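Local structure of endo-1,4-beta-xylanase (Pseudoalteromonas haloplanktis, 2B4F) at residues A[119-124]-A[139-144]; A[284-289]-A[349-354]; A[305-310]-A[353-358]. The protein hydrolyses internal beta-1,4-linkages of xylan as a cold-adapted family 8 glycoside hydrolase. The protein carries 1 engineered substitution. All blocks are in the same frame, centred on the assembly; numbering follows the deposited sequence. Where two conformers were deposited one is given.

Contact 1 (A[119-124]-A[139-144]); sequences QGVYAW and EGPAPA. Engineered in segment 139-144: Ala-144 (natural residue Asp). With XYP (beta-D-xylopyranose), chain B; XYP (beta-D-xylopyranose), chain C.
Trp-124 meets Gly-140 twice through one oxygen. Its backbone N donates to Gly-140 O over 2.9 Å with an angle of 151° at the hydrogen, and the same carbonyl oxygen lies in the plane of the indole, at its edge, 3.2 Å from Trp-124 CD1. With chi1 at 84°, CG of Trp-124 stands between the backbone N and the carbonyl carbon, which swings the indole out over the substrate. There one face of the ring covers the xylose of chain B, whose C1 sits 3.9 Å from the ring plane over its centre; the xylose of chain C lies under the same face, offset toward the rim. NE1 donates to Asp-138, a bond likely to help fix the turn of the indole. This is an aromatic platform for a sugar chain in the cleft of the (alpha/alpha)6 barrel of family 8, built where strand 123-128 begins beside the loop leading to helix 144-160. Ala-142 packs obliquely at the root of the indole: its CB is 3.6 Å from Trp-124 CB and also 3.6 Å from O3 of the chain C xylose. Farther back, Val-121 CG2 lies 3.9 Å from Pro-141 CG, a small apolar contact in which the two side chains run obliquely across each other. Water 1 bridges the backbones, giving a proton to Tyr-122 O at 2.7 Å and accepting one from Ala-142 N at 2.8 Å. Glu-139 O receives a CA-H...O contact from Ala-123 CA, and the carboxylate of Glu-139 forms a salt bridge with Lys-118.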
loop_
_atom_site.group_PDB
_atom_site.type_symbol
_atom_site.label_atom_id
_atom_site.label_comp_id
_atom_site.label_asym_id
_atom_site.label_seq_id
_atom_site.Cartn_x
_atom_site.Cartn_y
_atom_site.Cartn_z
ATOM N N GLN A 119 22.104 6.039 -0.421
ATOM C CA GLN A 119 22.440 6.091 -1.835
ATOM C C GLN A 119 21.373 5.410 -2.663
ATOM O O GLN A 119 21.083 4.216 -2.482
ATOM C CB GLN A 119 23.819 5.467 -2.139
ATOM C CG GLN A 119 24.964 6.246 -1.531
ATOM C CD GLN A 119 26.317 5.583 -1.717
ATOM O OE1 GLN A 119 26.404 4.449 -2.207
ATOM N NE2 GLN A 119 27.377 6.295 -1.336
ATOM N N GLY A 120 20.766 6.180 -3.554
ATOM C CA GLY A 120 19.721 5.667 -4.430
ATOM C C GLY A 120 18.356 5.386 -3.822
ATOM O O GLY A 120 17.466 4.974 -4.544
ATOM N N VAL A 121 18.168 5.602 -2.519
ATOM C CA VAL A 121 16.850 5.425 -1.914
ATOM C C VAL A 121 16.049 6.711 -2.088
ATOM O O VAL A 121 16.604 7.764 -2.435
ATOM C CB VAL A 121 16.919 4.985 -0.411
ATOM C CG1 VAL A 121 17.878 3.812 -0.256
ATOM C CG2 VAL A 121 17.313 6.135 0.493
ATOM N N TYR A 122 14.753 6.629 -1.820
ATOM C CA TYR A 122 13.833 7.719 -2.099
ATOM C C TYR A 122 13.434 8.437 -0.807
ATOM O O TYR A 122 12.782 7.850 0.071
ATOM C CB TYR A 122 12.633 7.196 -2.935
ATOM C CG TYR A 122 13.061 6.988 -4.360
ATOM C CD1 TYR A 122 14.000 6.000 -4.697
ATOM C CD2 TYR A 122 12.630 7.840 -5.365
ATOM C CE1 TYR A 122 14.447 5.852 -5.999
ATOM C CE2 TYR A 122 13.072 7.698 -6.669
ATOM C CZ TYR A 122 13.981 6.716 -6.987
ATOM O OH TYR A 122 14.421 6.625 -8.300
ATOM N N ALA A 123 13.878 9.698 -0.687
ATOM C CA ALA A 123 13.549 10.563 0.458
ATOM C C ALA A 123 12.043 10.566 0.731
ATOM O O ALA A 123 11.258 10.948 -0.141
ATOM C CB ALA A 123 14.035 11.967 0.199
ATOM N N TRP A 124 11.632 10.119 1.921
ATOM C CA TRP A 124 10.223 9.839 2.145
ATOM C C TRP A 124 9.355 11.066 2.262
ATOM O O TRP A 124 8.149 10.976 2.023
ATOM C CB TRP A 124 9.989 8.906 3.315
ATOM C CG TRP A 124 9.939 9.516 4.669
ATOM C CD1 TRP A 124 11.002 9.746 5.508
ATOM C CD2 TRP A 124 8.769 9.925 5.388
ATOM N NE1 TRP A 124 10.554 10.288 6.691
ATOM C CE2 TRP A 124 9.192 10.407 6.647
ATOM C CE3 TRP A 124 7.397 9.932 5.099
ATOM C CZ2 TRP A 124 8.297 10.884 7.613
ATOM C CZ3 TRP A 124 6.518 10.396 6.050
ATOM C CH2 TRP A 124 6.973 10.877 7.295
ATOM N N GLU A 139 15.615 12.733 4.261
ATOM C CA GLU A 139 16.220 11.954 3.182
ATOM C C GLU A 139 16.101 10.436 3.379
ATOM O O GLU A 139 16.324 9.688 2.438
ATOM C CB GLU A 139 17.709 12.284 3.040
ATOM C CG GLU A 139 18.029 13.726 2.686
ATOM C CD GLU A 139 19.535 13.957 2.522
ATOM O OE1 GLU A 139 20.303 13.383 3.299
ATOM O OE2 GLU A 139 19.936 14.691 1.609
ATOM N N GLY A 140 15.811 10.001 4.599
ATOM C CA GLY A 140 15.563 8.597 4.893
ATOM C C GLY A 140 14.396 8.045 4.073
ATOM O O GLY A 140 13.470 8.797 3.729
ATOM N N PRO A 141 14.432 6.754 3.755
ATOM C CA PRO A 141 13.338 6.113 3.019
ATOM C C PRO A 141 12.200 5.580 3.891
ATOM O O PRO A 141 12.343 5.322 5.081
ATOM C CB PRO A 141 14.049 4.961 2.303
ATOM C CG PRO A 141 15.116 4.527 3.268
ATOM C CD PRO A 141 15.534 5.801 4.017
ATOM N N ALA A 142 11.041 5.449 3.263
ATOM C CA ALA A 142 9.907 4.694 3.795
ATOM C C ALA A 142 9.716 3.548 2.789
ATOM O O ALA A 142 9.102 3.735 1.735
ATOM C CB ALA A 142 8.686 5.583 3.859
ATOM N N PRO A 143 10.344 2.402 3.052
ATOM C CA PRO A 143 10.506 1.362 2.014
ATOM C C PRO A 143 9.260 0.840 1.307
ATOM O O PRO A 143 9.434 0.333 0.211
ATOM C CB PRO A 143 11.276 0.239 2.744
ATOM C CG PRO A 143 12.112 1.045 3.770
ATOM C CD PRO A 143 11.070 2.056 4.285
ATOM N N ALA A 144 8.057 0.995 1.849
ATOM C CA ALA A 144 6.875 0.613 1.090
ATOM C C ALA A 144 6.763 1.441 -0.199
ATOM O O ALA A 144 6.193 0.982 -1.189
ATOM C CB ALA A 144 5.600 0.750 1.929
HETATM C C1 XYP B . 8.030 6.768 7.969
HETATM C C2 XYP B . 8.032 7.036 9.467
HETATM C C3 XYP B . 9.361 7.627 9.999
HETATM C C4 XYP B . 10.567 7.007 9.289
HETATM C C5 XYP B . 10.354 6.893 7.783
HETATM O O2 XYP B . 6.931 7.871 9.811
HETATM O O3 XYP B . 9.504 7.442 11.412
HETATM O O4 XYP B . 11.634 7.761 9.555
HETATM O O5 XYP B . 9.180 6.169 7.534
HETATM C C1 XYP C . 3.054 6.566 6.727
HETATM C C2 XYP C . 3.699 5.449 5.935
HETATM C C3 XYP C . 5.079 5.112 6.508
HETATM C C4 XYP C . 5.909 6.355 6.882
HETATM C C5 XYP C . 5.042 7.408 7.580
HETATM O O2 XYP C . 2.969 4.238 5.959
HETATM O O3 XYP C . 5.788 4.260 5.607
HETATM O O4 XYP C . 6.924 5.876 7.729
HETATM O O5 XYP C . 3.893 7.663 6.780
HETATM O O HOH W 1 10.838 6.011 0.495
#

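Contact 2 (A[284-289]-A[349-354]); sequences RVIMNV and AVALLA. With XYP (beta-D-xylopyranose), chain C.
Ile-286 and Met-287 press onto Val-350 and Ala-351 where helix 283-296 meets the last part of helix 342-351 and the 3-10 turn after it, inside the (alpha/alpha)6 barrel of the family 8 enzymes. The backbones come very near: Met-287 CA and Ala-351 CA are 4.5 Å apart, a closeness probably allowed by the small alanine side chain. Ile-286 can be followed outward. Its CB already touches the Ala-351 methyl, at 3.8 Å between the two CB atoms. Next, CG1 stands between the backbone N and the carbonyl carbon (chi1 63°), which brings it to 3.7 Å from Ala-351 CB. An extended chi2 of 173° carries the chain on to CD1, still 3.8 Å from Ala-351 CB, so that one methyl is flanked by three successive carbons. Phe-240, from helix 219-243, also packs against this isoleucine. On the neighbouring residue, in one of its two conformers, Met-287 CG meets Val-350 CB at 3.7 Å, the two side chains lying obliquely, and helix 379-392 adds Leu-385 beside the methionine and Ala-389 beside the valine. Val-289 and Ala-354 make a looser apolar pair where the chain has passed into a 3-10 turn. Arg-284, on the same helix, leads instead to the active-site cleft: NH1 forms a salt bridge with Glu-78, NE donates to Asp-281 O, and NH2, also bonded to Ser-202, reaches O2 of the chain C xylose in a weak bond. Back at the interface, Ile-286 O faces the alanine, receiving a CA-H...O contact from Ala-351 CA at 3.4 Å.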
loop_
_atom_site.group_PDB
_atom_site.type_symbol
_atom_site.label_atom_id
_atom_site.label_comp_id
_atom_site.label_asym_id
_atom_site.label_seq_id
_atom_site.Cartn_x
_atom_site.Cartn_y
_atom_site.Cartn_z
ATOM N N ARG A 284 -3.556 -1.393 6.765
ATOM C CA ARG A 284 -3.297 -1.956 5.450
ATOM C C ARG A 284 -2.924 -3.422 5.486
ATOM O O ARG A 284 -2.949 -4.081 4.454
ATOM C CB ARG A 284 -2.220 -1.154 4.746
ATOM C CG ARG A 284 -2.602 0.304 4.640
ATOM C CD ARG A 284 -1.509 1.195 4.291
ATOM N NE ARG A 284 -0.349 1.081 5.178
ATOM C CZ ARG A 284 0.753 1.757 4.974
ATOM N NH1 ARG A 284 0.800 2.600 3.964
ATOM N NH2 ARG A 284 1.803 1.595 5.758
ATOM N N VAL A 285 -2.598 -3.964 6.652
ATOM C CA VAL A 285 -2.166 -5.362 6.708
ATOM C C VAL A 285 -3.205 -6.334 6.108
ATOM O O VAL A 285 -2.877 -7.130 5.221
ATOM C CB VAL A 285 -1.773 -5.801 8.133
ATOM C CG1 VAL A 285 -1.317 -7.252 8.130
ATOM C CG2 VAL A 285 -0.645 -4.917 8.684
ATOM N N ILE A 286 -4.451 -6.291 6.563
ATOM C CA ILE A 286 -5.418 -7.252 6.027
ATOM C C ILE A 286 -5.801 -6.943 4.585
ATOM O O ILE A 286 -6.209 -7.841 3.851
ATOM C CB ILE A 286 -6.652 -7.484 6.958
ATOM C CG1 ILE A 286 -7.494 -6.222 7.174
ATOM C CG2 ILE A 286 -6.166 -8.105 8.285
ATOM C CD1 ILE A 286 -8.799 -6.511 7.957
ATOM N N MET A 287 -5.652 -5.679 4.181
ATOM C CA MET A 287 -5.803 -5.322 2.777
ATOM C C MET A 287 -4.750 -6.062 1.943
ATOM O O MET A 287 -5.056 -6.616 0.864
ATOM C CB MET A 287 -5.671 -3.808 2.571
ATOM C CG MET A 287 -5.593 -3.420 1.115
ATOM S SD MET A 287 -5.136 -1.717 0.708
ATOM C CE MET A 287 -3.772 -1.404 1.745
ATOM N N ASN A 288 -3.515 -6.091 2.431
ATOM C CA ASN A 288 -2.429 -6.811 1.766
ATOM C C ASN A 288 -2.653 -8.313 1.764
ATOM O O ASN A 288 -2.273 -9.001 0.803
ATOM C CB ASN A 288 -1.088 -6.494 2.439
ATOM C CG ASN A 288 -0.687 -5.029 2.295
ATOM O OD1 ASN A 288 -1.134 -4.320 1.362
ATOM N ND2 ASN A 288 0.172 -4.566 3.208
ATOM N N VAL A 289 -3.271 -8.823 2.829
ATOM C CA VAL A 289 -3.589 -10.249 2.932
ATOM C C VAL A 289 -4.643 -10.594 1.875
ATOM O O VAL A 289 -4.510 -11.579 1.175
ATOM C CB VAL A 289 -4.082 -10.632 4.353
ATOM C CG1 VAL A 289 -4.541 -12.075 4.411
ATOM C CG2 VAL A 289 -2.983 -10.429 5.370
ATOM N N ALA A 349 -12.451 -3.501 2.987
ATOM C CA ALA A 349 -13.195 -4.047 1.854
ATOM C C ALA A 349 -12.317 -4.989 1.015
ATOM O O ALA A 349 -12.777 -6.058 0.583
ATOM C CB ALA A 349 -13.749 -2.925 0.992
ATOM N N VAL A 350 -11.054 -4.600 0.810
ATOM C CA VAL A 350 -10.118 -5.412 0.051
ATOM C C VAL A 350 -9.778 -6.715 0.789
ATOM O O VAL A 350 -9.559 -7.732 0.154
ATOM C CB VAL A 350 -8.817 -4.634 -0.283
ATOM C CG1 VAL A 350 -7.856 -5.484 -1.105
ATOM C CG2 VAL A 350 -9.141 -3.357 -1.070
ATOM N N ALA A 351 -9.716 -6.656 2.121
ATOM C CA ALA A 351 -9.488 -7.838 2.956
ATOM C C ALA A 351 -10.508 -8.956 2.682
ATOM O O ALA A 351 -10.198 -10.134 2.840
ATOM C CB ALA A 351 -9.531 -7.466 4.404
ATOM N N LEU A 352 -11.708 -8.577 2.260
ATOM C CA LEU A 352 -12.770 -9.544 1.938
ATOM C C LEU A 352 -12.403 -10.568 0.867
ATOM O O LEU A 352 -13.004 -11.648 0.820
ATOM C CB LEU A 352 -14.050 -8.809 1.526
ATOM C CG LEU A 352 -14.656 -7.933 2.615
ATOM C CD1 LEU A 352 -15.756 -7.070 1.985
ATOM C CD2 LEU A 352 -15.194 -8.776 3.771
ATOM N N LEU A 353 -11.408 -10.265 0.027
ATOM C CA LEU A 353 -10.892 -11.237 -0.938
ATOM C C LEU A 353 -10.275 -12.492 -0.293
ATOM O O LEU A 353 -10.008 -13.461 -0.978
ATOM C CB LEU A 353 -9.889 -10.576 -1.898
ATOM C CG LEU A 353 -10.478 -9.504 -2.838
ATOM C CD1 LEU A 353 -9.367 -8.673 -3.511
ATOM C CD2 LEU A 353 -11.363 -10.128 -3.904
ATOM N N ALA A 354 -10.057 -12.459 1.018
ATOM C CA ALA A 354 -9.622 -13.623 1.784
ATOM C C ALA A 354 -10.672 -14.082 2.815
ATOM O O ALA A 354 -10.440 -15.058 3.531
ATOM C CB ALA A 354 -8.304 -13.315 2.479
HETATM C C1 XYP C . 3.054 6.566 6.727
HETATM C C2 XYP C . 3.699 5.449 5.935
HETATM C C3 XYP C . 5.079 5.112 6.508
HETATM C C4 XYP C . 5.909 6.355 6.882
HETATM C C5 XYP C . 5.042 7.408 7.580
HETATM O O2 XYP C . 2.969 4.238 5.959
HETATM O O3 XYP C . 5.788 4.260 5.607
HETATM O O4 XYP C . 6.924 5.876 7.729
HETATM O O5 XYP C . 3.893 7.663 6.780
#

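Contact 3 (A[305-310]-A[353-358]); sequences AVNKAL and LASTNA. With XYP (beta-D-xylopyranose), chain D; XYP (beta-D-xylopyranose), chain E.
Asn-307 holds Thr-356 with both ends of its amide, brought there with CG anti to the carbonyl carbon (chi1 -73°). OD1 accepts from Thr-356 N at 3.2 Å, on a lone pair and in the carbonyl plane, with 164° at the hydrogen; ND2 donates to Thr-356 OG1 at 2.9 Å, with that oxygen tilted 23° out of the amide plane. Gln-360 NE2 adds a weak bond to OD1. Thr-356 OG1 in turn meets O1 of the chain D xylose at 3.1 Å, a pair in which either hydroxyl could donate; Asn-307, itself lining the pocket, thereby also positions the threonine hydroxyl. The segment 353-358 is the link between helices 342-351 and 358-369, and it contains an ST turn, Ser-355 OG accepting from Asn-357 N at 3.1 Å. Asn-357 is the N-cap of the second helix, OD1 taking Gln-360 N. With an alanine at this asparagine's place, Thr-356 N would probably lose its side-chain acceptor and the threonine hydroxyl be freer to turn from the sugar. Val-306 CG2, in one of two conformers, touches Ala-354 CB at 3.8 Å. On helix 300-318, Lys-308 O accepts from O2 of the chain E xylose at 2.7 Å.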
loop_
_atom_site.group_PDB
_atom_site.type_symbol
_atom_site.label_atom_id
_atom_site.label_comp_id
_atom_site.label_asym_id
_atom_site.label_seq_id
_atom_site.Cartn_x
_atom_site.Cartn_y
_atom_site.Cartn_z
ATOM N N ALA A 305 -6.657 -14.901 9.328
ATOM C CA ALA A 305 -6.225 -13.541 9.619
ATOM C C ALA A 305 -7.352 -12.548 9.403
ATOM O O ALA A 305 -7.649 -11.756 10.270
ATOM C CB ALA A 305 -5.025 -13.166 8.756
ATOM N N VAL A 306 -7.973 -12.582 8.237
ATOM C CA VAL A 306 -9.001 -11.593 7.931
ATOM C C VAL A 306 -10.288 -11.876 8.706
ATOM O O VAL A 306 -10.885 -10.952 9.248
ATOM C CB VAL A 306 -9.247 -11.416 6.402
ATOM C CG1 VAL A 306 -7.926 -11.131 5.693
ATOM C CG2 VAL A 306 -9.942 -12.612 5.790
ATOM N N ASN A 307 -10.699 -13.140 8.785
ATOM C CA ASN A 307 -11.953 -13.482 9.487
ATOM C C ASN A 307 -11.908 -13.005 10.936
ATOM O O ASN A 307 -12.862 -12.431 11.441
ATOM C CB ASN A 307 -12.247 -14.994 9.426
ATOM C CG ASN A 307 -12.697 -15.467 8.055
ATOM O OD1 ASN A 307 -13.213 -14.700 7.250
ATOM N ND2 ASN A 307 -12.538 -16.768 7.797
ATOM N N LYS A 308 -10.785 -13.225 11.603
ATOM C CA LYS A 308 -10.645 -12.823 12.988
ATOM C C LYS A 308 -10.488 -11.322 13.146
ATOM O O LYS A 308 -10.986 -10.762 14.103
ATOM C CB LYS A 308 -9.480 -13.555 13.661
ATOM C CG LYS A 308 -9.751 -15.066 13.810
ATOM C CD LYS A 308 -8.487 -15.920 13.916
ATOM C CE LYS A 308 -7.651 -15.688 15.157
ATOM N NZ LYS A 308 -8.397 -15.739 16.468
ATOM N N ALA A 309 -9.772 -10.667 12.237
ATOM C CA ALA A 309 -9.580 -9.220 12.382
ATOM C C ALA A 309 -10.889 -8.463 12.105
ATOM O O ALA A 309 -11.269 -7.612 12.867
ATOM C CB ALA A 309 -8.469 -8.732 11.466
ATOM N N LEU A 310 -11.554 -8.778 10.999
ATOM C CA LEU A 310 -12.851 -8.168 10.684
ATOM C C LEU A 310 -13.855 -8.494 11.783
ATOM O O LEU A 310 -14.681 -7.659 12.146
ATOM C CB LEU A 310 -13.378 -8.664 9.338
ATOM C CG LEU A 310 -12.562 -8.234 8.124
ATOM C CD1 LEU A 310 -13.129 -8.880 6.873
ATOM C CD2 LEU A 310 -12.511 -6.729 7.984
ATOM N N LEU A 353 -11.408 -10.265 0.027
ATOM C CA LEU A 353 -10.892 -11.237 -0.938
ATOM C C LEU A 353 -10.275 -12.492 -0.293
ATOM O O LEU A 353 -10.008 -13.461 -0.978
ATOM C CB LEU A 353 -9.889 -10.576 -1.898
ATOM C CG LEU A 353 -10.478 -9.504 -2.838
ATOM C CD1 LEU A 353 -9.367 -8.673 -3.511
ATOM C CD2 LEU A 353 -11.363 -10.128 -3.904
ATOM N N ALA A 354 -10.057 -12.459 1.018
ATOM C CA ALA A 354 -9.622 -13.623 1.784
ATOM C C ALA A 354 -10.672 -14.082 2.815
ATOM O O ALA A 354 -10.440 -15.058 3.531
ATOM C CB ALA A 354 -8.304 -13.315 2.479
ATOM N N SER A 355 -11.803 -13.379 2.914
ATOM C CA SER A 355 -12.861 -13.728 3.869
ATOM C C SER A 355 -13.731 -14.889 3.377
ATOM O O SER A 355 -13.987 -15.028 2.172
ATOM C CB SER A 355 -13.766 -12.532 4.140
ATOM O OG SER A 355 -14.877 -12.894 4.964
ATOM N N THR A 356 -14.168 -15.724 4.326
ATOM C CA THR A 356 -15.101 -16.824 4.035
ATOM C C THR A 356 -16.453 -16.593 4.694
ATOM O O THR A 356 -17.246 -17.532 4.844
ATOM C CB THR A 356 -14.521 -18.191 4.483
ATOM O OG1 THR A 356 -14.265 -18.189 5.892
ATOM C CG2 THR A 356 -13.171 -18.440 3.855
ATOM N N ASN A 357 -16.716 -15.352 5.093
ATOM C CA ASN A 357 -17.940 -15.012 5.782
ATOM C C ASN A 357 -18.786 -14.004 5.025
ATOM O O ASN A 357 -18.476 -12.816 5.004
ATOM C CB ASN A 357 -17.643 -14.482 7.180
ATOM C CG ASN A 357 -18.875 -14.497 8.064
ATOM O OD1 ASN A 357 -19.776 -13.669 7.909
ATOM N ND2 ASN A 357 -18.944 -15.472 8.971
ATOM N N ALA A 358 -19.884 -14.484 4.446
ATOM C CA ALA A 358 -20.786 -13.659 3.656
ATOM C C ALA A 358 -21.376 -12.492 4.449
ATOM O O ALA A 358 -21.559 -11.407 3.904
ATOM C CB ALA A 358 -21.897 -14.535 3.027
HETATM O O1 XYP D . -16.511 -19.752 7.376
HETATM C C1 XYP D . -16.444 -19.134 8.651
HETATM C C2 XYP D . -15.136 -19.451 9.322
HETATM C C3 XYP D . -15.174 -18.886 10.739
HETATM C C4 XYP D . -15.565 -17.400 10.764
HETATM C C5 XYP D . -16.631 -17.079 9.718
HETATM O O2 XYP D . -14.892 -20.841 9.342
HETATM O O3 XYP D . -13.899 -19.065 11.310
HETATM O O4 XYP D . -16.127 -17.053 12.020
HETATM O O5 XYP D . -16.496 -17.788 8.501
HETATM C C1 XYP E . -14.252 -12.837 16.657
HETATM C C2 XYP E . -13.185 -11.789 16.940
HETATM C C3 XYP E . -12.914 -11.690 18.431
HETATM C C4 XYP E . -14.230 -11.499 19.202
HETATM C C5 XYP E . -15.295 -12.487 18.722
HETATM O O2 XYP E . -12.005 -12.114 16.238
HETATM O O3 XYP E . -12.022 -10.628 18.705
HETATM O O4 XYP E . -14.057 -11.605 20.526
HETATM O O5 XYP E . -15.406 -12.569 17.316
#

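Contacts 2 and 3 are neighbours, their centres about 8 Å apart, and they share Leu-353 and Ala-354. Leu-310 of contact 3 wedges between Ile-286 (CD1 to Leu-310 CD2 3.7 Å) and Leu-352 of contact 2, while Val-306, in one of its two conformers, packs on Val-289. Contact 1 lies across the chain's centre, about 26 Å from contact 2 between centres but only about 5 Å between nearest atoms, and both touch the chain C xylose, Trp-124 and Ala-142 from one segment pair and Arg-284 from the other. Contact 3, about 33 Å from contact 1 between centres, serves a different glycan pocket. Contact 2 touches the cleft sugar on one side and packs on contact 3 on the other.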